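Local coordinates for protein SidF, inhibitor of growth family, member 3 (Legionella pneumophila subsp. pneumophila, PDB 4FYE) that is a Legionella phosphoinositide phosphatase, which probably removes a phosphate group from the inositol ring of phosphatidylinositol phosphate lipids, at residues Leu89-Lys94 against Leu100-Ile105. The protein carries 1 engineered substitution. Numbering follows the deposited sequence.
Sequences LIDKDK and LRKNAI
R101 and D93 meet in a salt bridge that shows how a buried guanidinium is held by direction as well as by charge. NH1 of R101 donates to OD2 of D93 over 2.7 Å, and the N-H points almost straight at the oxygen, at 167°. The acceptor uses its syn lone pair and lies in the guanidinium plane; the two flat groups are nearly coplanar, 18° apart. This is a single-oxygen grip, since NH2 of R101 stays 3.6 Å from OD1 of D93. That second oxygen pairs instead with K98, while NE of R101 bonds to the carbonyl of E97, so both the carboxylate and the guanidinium are fixed from more than one direction.

D93 lies in the connection after helix 71-92; a second ion pair, this one between the helices themselves, joins K102 to D91, whose side chains run roughly perpendicular to each other. The lysine chain bends at chi3, and its NZ reaches the syn side of OD1 of D91 at 2.7 Å. I90 lies between the two bridges. Its CB sits 3.4 Å above one face of the R101 guanidinium, toward the rim, whereas CD1 of I90 packs on CG of K102 at 3.4 Å. With chi1 at 71°, CG1 of I90 carries CD1 to the lysine and CG2 is left beside NH1 of R101. S163 of helix 136-163 also touches I90.

Together these contacts tie the last turn of helix 71-92 and the start of the connection after it to the first turns of helix 98-119, as in an antiparallel alpha-alpha hairpin, here at the periphery of the phosphatase domain.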
ATOM      1  N   LEU A  89     -23.260  -1.251  19.078  1.00 70.90           N
ATOM      2  CA  LEU A  89     -24.204  -0.124  18.964  1.00 72.74           C
ATOM      3  C   LEU A  89     -25.288  -0.107  20.000  1.00 77.66           C
ATOM      4  O   LEU A  89     -25.530   0.953  20.605  1.00 78.50           O
ATOM      5  CB  LEU A  89     -24.829  -0.006  17.572  1.00 71.91           C
ATOM      6  CG  LEU A  89     -24.380   1.155  16.671  1.00 69.68           C
ATOM      7  CD1 LEU A  89     -23.016   1.720  17.036  1.00 64.33           C
ATOM      8  CD2 LEU A  89     -24.481   0.853  15.182  1.00 62.42           C
ATOM      9  N   ILE A  90     -25.932  -1.254  20.237  1.00 77.85           N
ATOM     10  CA  ILE A  90     -26.965  -1.279  21.299  1.00 87.92           C
ATOM     11  C   ILE A  90     -26.394  -1.129  22.713  1.00 89.39           C
ATOM     12  O   ILE A  90     -27.100  -0.681  23.611  1.00 94.57           O
ATOM     13  CB  ILE A  90     -28.034  -2.417  21.181  1.00 92.71           C
ATOM     14  CG1 ILE A  90     -27.476  -3.798  21.489  1.00 95.55           C
ATOM     15  CG2 ILE A  90     -28.683  -2.438  19.789  1.00 91.82           C
ATOM     16  CD1 ILE A  90     -28.006  -4.848  20.505  1.00 90.54           C
ATOM     17  N   ASP A  91     -25.116  -1.473  22.898  1.00 93.18           N
ATOM     18  CA  ASP A  91     -24.431  -1.289  24.196  1.00 92.13           C
ATOM     19  C   ASP A  91     -24.112   0.174  24.463  1.00 91.15           C
ATOM     20  O   ASP A  91     -24.276   0.652  25.580  1.00 98.08           O
ATOM     21  CB  ASP A  91     -23.145  -2.125  24.318  1.00 92.05           C
ATOM     22  CG  ASP A  91     -23.393  -3.559  24.832  1.00 94.07           C
ATOM     23  OD1 ASP A  91     -24.560  -4.034  24.873  1.00 94.71           O
ATOM     24  OD2 ASP A  91     -22.392  -4.229  25.178  1.00 91.62           O
ATOM     25  N   LYS A  92     -23.689   0.901  23.444  1.00 86.41           N
ATOM     26  CA  LYS A  92     -23.360   2.284  23.687  1.00 89.78           C
ATOM     27  C   LYS A  92     -24.545   3.230  23.475  1.00 90.25           C
ATOM     28  O   LYS A  92     -24.380   4.437  23.616  1.00 98.42           O
ATOM     29  CB  LYS A  92     -22.096   2.712  22.918  1.00 87.25           C
ATOM     30  CG  LYS A  92     -22.340   3.222  21.507  1.00 89.62           C
ATOM     31  CD  LYS A  92     -21.051   3.717  20.876  1.00 88.05           C
ATOM     32  CE  LYS A  92     -20.004   2.617  20.856  1.00 86.93           C
ATOM     33  NZ  LYS A  92     -18.999   2.944  19.810  1.00 88.00           N
ATOM     34  N   ASP A  93     -25.739   2.696  23.193  1.00 91.53           N
ATOM     35  CA  ASP A  93     -26.902   3.553  22.872  1.00 90.42           C
ATOM     36  C   ASP A  93     -27.684   4.027  24.104  1.00 93.98           C
ATOM     37  O   ASP A  93     -27.470   3.514  25.204  1.00 93.80           O
ATOM     38  CB  ASP A  93     -27.787   3.000  21.719  1.00 90.66           C
ATOM     39  CG  ASP A  93     -28.888   2.013  22.173  1.00 97.59           C
ATOM     40  OD1 ASP A  93     -29.310   2.005  23.354  1.00101.01           O
ATOM     41  OD2 ASP A  93     -29.364   1.249  21.301  1.00 95.42           O
ATOM     42  N   LYS A  94     -28.582   4.994  23.914  1.00 92.09           N
ATOM     43  CA  LYS A  94     -29.349   5.545  25.032  1.00 97.12           C
ATOM     44  C   LYS A  94     -30.682   4.861  25.326  1.00 97.93           C
ATOM     45  O   LYS A  94     -31.217   5.031  26.433  1.00100.24           O
ATOM     46  CB  LYS A  94     -29.503   7.062  24.923  1.00 97.74           C
ATOM     47  CG  LYS A  94     -28.803   7.773  26.065  1.00104.52           C
ATOM     48  CD  LYS A  94     -27.373   8.214  25.743  1.00101.59           C
ATOM     49  CE  LYS A  94     -26.815   8.854  27.013  1.00106.03           C
ATOM     50  NZ  LYS A  94     -25.914  10.012  26.744  1.00110.33           N
ATOM     51  N   LEU A 100     -32.808  -7.869  25.586  1.00 84.04           N
ATOM     52  CA  LEU A 100     -33.826  -8.333  24.662  1.00 86.95           C
ATOM     53  C   LEU A 100     -33.329  -8.275  23.222  1.00 87.47           C
ATOM     54  O   LEU A 100     -33.551  -9.192  22.425  1.00 87.93           O
ATOM     55  CB  LEU A 100     -35.108  -7.500  24.790  1.00 88.53           C
ATOM     56  CG  LEU A 100     -36.294  -8.096  24.011  1.00 88.98           C
ATOM     57  CD1 LEU A 100     -37.647  -7.616  24.538  1.00 91.57           C
ATOM     58  CD2 LEU A 100     -36.186  -7.924  22.480  1.00 85.53           C
ATOM     59  N   ARG A 101     -32.658  -7.181  22.899  1.00 87.06           N
ATOM     60  CA  ARG A 101     -32.294  -6.910  21.540  1.00 83.42           C
ATOM     61  C   ARG A 101     -31.066  -7.696  21.148  1.00 81.50           C
ATOM     62  O   ARG A 101     -31.023  -8.230  20.045  1.00 78.21           O
ATOM     63  CB  ARG A 101     -32.058  -5.421  21.341  1.00 88.57           C
ATOM     64  CG  ARG A 101     -33.326  -4.562  21.301  1.00 89.98           C
ATOM     65  CD  ARG A 101     -32.888  -3.113  21.135  1.00 88.67           C
ATOM     66  NE  ARG A 101     -32.332  -2.563  22.372  1.00 88.93           N
ATOM     67  CZ  ARG A 101     -31.526  -1.504  22.468  1.00 89.08           C
ATOM     68  NH1 ARG A 101     -31.095  -0.860  21.393  1.00 87.85           N
ATOM     69  NH2 ARG A 101     -31.123  -1.106  23.667  1.00 93.41           N
ATOM     70  N   LYS A 102     -30.082  -7.791  22.044  1.00 80.44           N
ATOM     71  CA  LYS A 102     -28.881  -8.597  21.777  1.00 74.52           C
ATOM     72  C   LYS A 102     -29.233 -10.060  21.569  1.00 76.97           C
ATOM     73  O   LYS A 102     -28.821 -10.674  20.555  1.00 74.06           O
ATOM     74  CB  LYS A 102     -27.875  -8.471  22.900  1.00 76.99           C
ATOM     75  CG  LYS A 102     -27.222  -7.110  22.937  1.00 79.14           C
ATOM     76  CD  LYS A 102     -25.885  -7.113  23.642  1.00 80.01           C
ATOM     77  CE  LYS A 102     -26.073  -7.332  25.129  1.00 84.64           C
ATOM     78  NZ  LYS A 102     -24.920  -6.619  25.705  1.00 81.00           N
ATOM     79  N   ASN A 103     -30.041 -10.597  22.494  1.00 78.06           N
ATOM     80  CA  ASN A 103     -30.531 -11.978  22.383  1.00 79.71           C
ATOM     81  C   ASN A 103     -31.348 -12.229  21.136  1.00 75.91           C
ATOM     82  O   ASN A 103     -31.279 -13.318  20.567  1.00 76.47           O
ATOM     83  CB  ASN A 103     -31.309 -12.430  23.631  1.00 81.95           C
ATOM     84  CG  ASN A 103     -30.428 -12.480  24.862  1.00 88.73           C
ATOM     85  OD1 ASN A 103     -29.197 -12.377  24.777  1.00 88.34           O
ATOM     86  ND2 ASN A 103     -31.058 -12.590  26.029  1.00 98.67           N
ATOM     87  N   ALA A 104     -32.128 -11.242  20.710  1.00 73.35           N
ATOM     88  CA  ALA A 104     -32.946 -11.447  19.516  1.00 74.77           C
ATOM     89  C   ALA A 104     -32.064 -11.582  18.256  1.00 69.93           C
ATOM     90  O   ALA A 104     -32.436 -12.244  17.303  1.00 68.85           O
ATOM     91  CB  ALA A 104     -33.973 -10.327  19.376  1.00 74.62           C
ATOM     92  N   ILE A 105     -30.888 -10.968  18.298  1.00 67.77           N
ATOM     93  CA  ILE A 105     -30.027 -10.810  17.152  1.00 69.33           C
ATOM     94  C   ILE A 105     -29.241 -12.118  17.035  1.00 73.31           C
ATOM     95  O   ILE A 105     -29.177 -12.716  15.958  1.00 72.28           O
ATOM     96  CB  ILE A 105     -28.984  -9.702  17.392  1.00 71.27           C
ATOM     97  CG1 ILE A 105     -29.602  -8.362  17.829  1.00 76.35           C
ATOM     98  CG2 ILE A 105     -28.084  -9.561  16.209  1.00 65.62           C
ATOM     99  CD1 ILE A 105     -29.885  -7.333  16.757  1.00 74.14           C
TER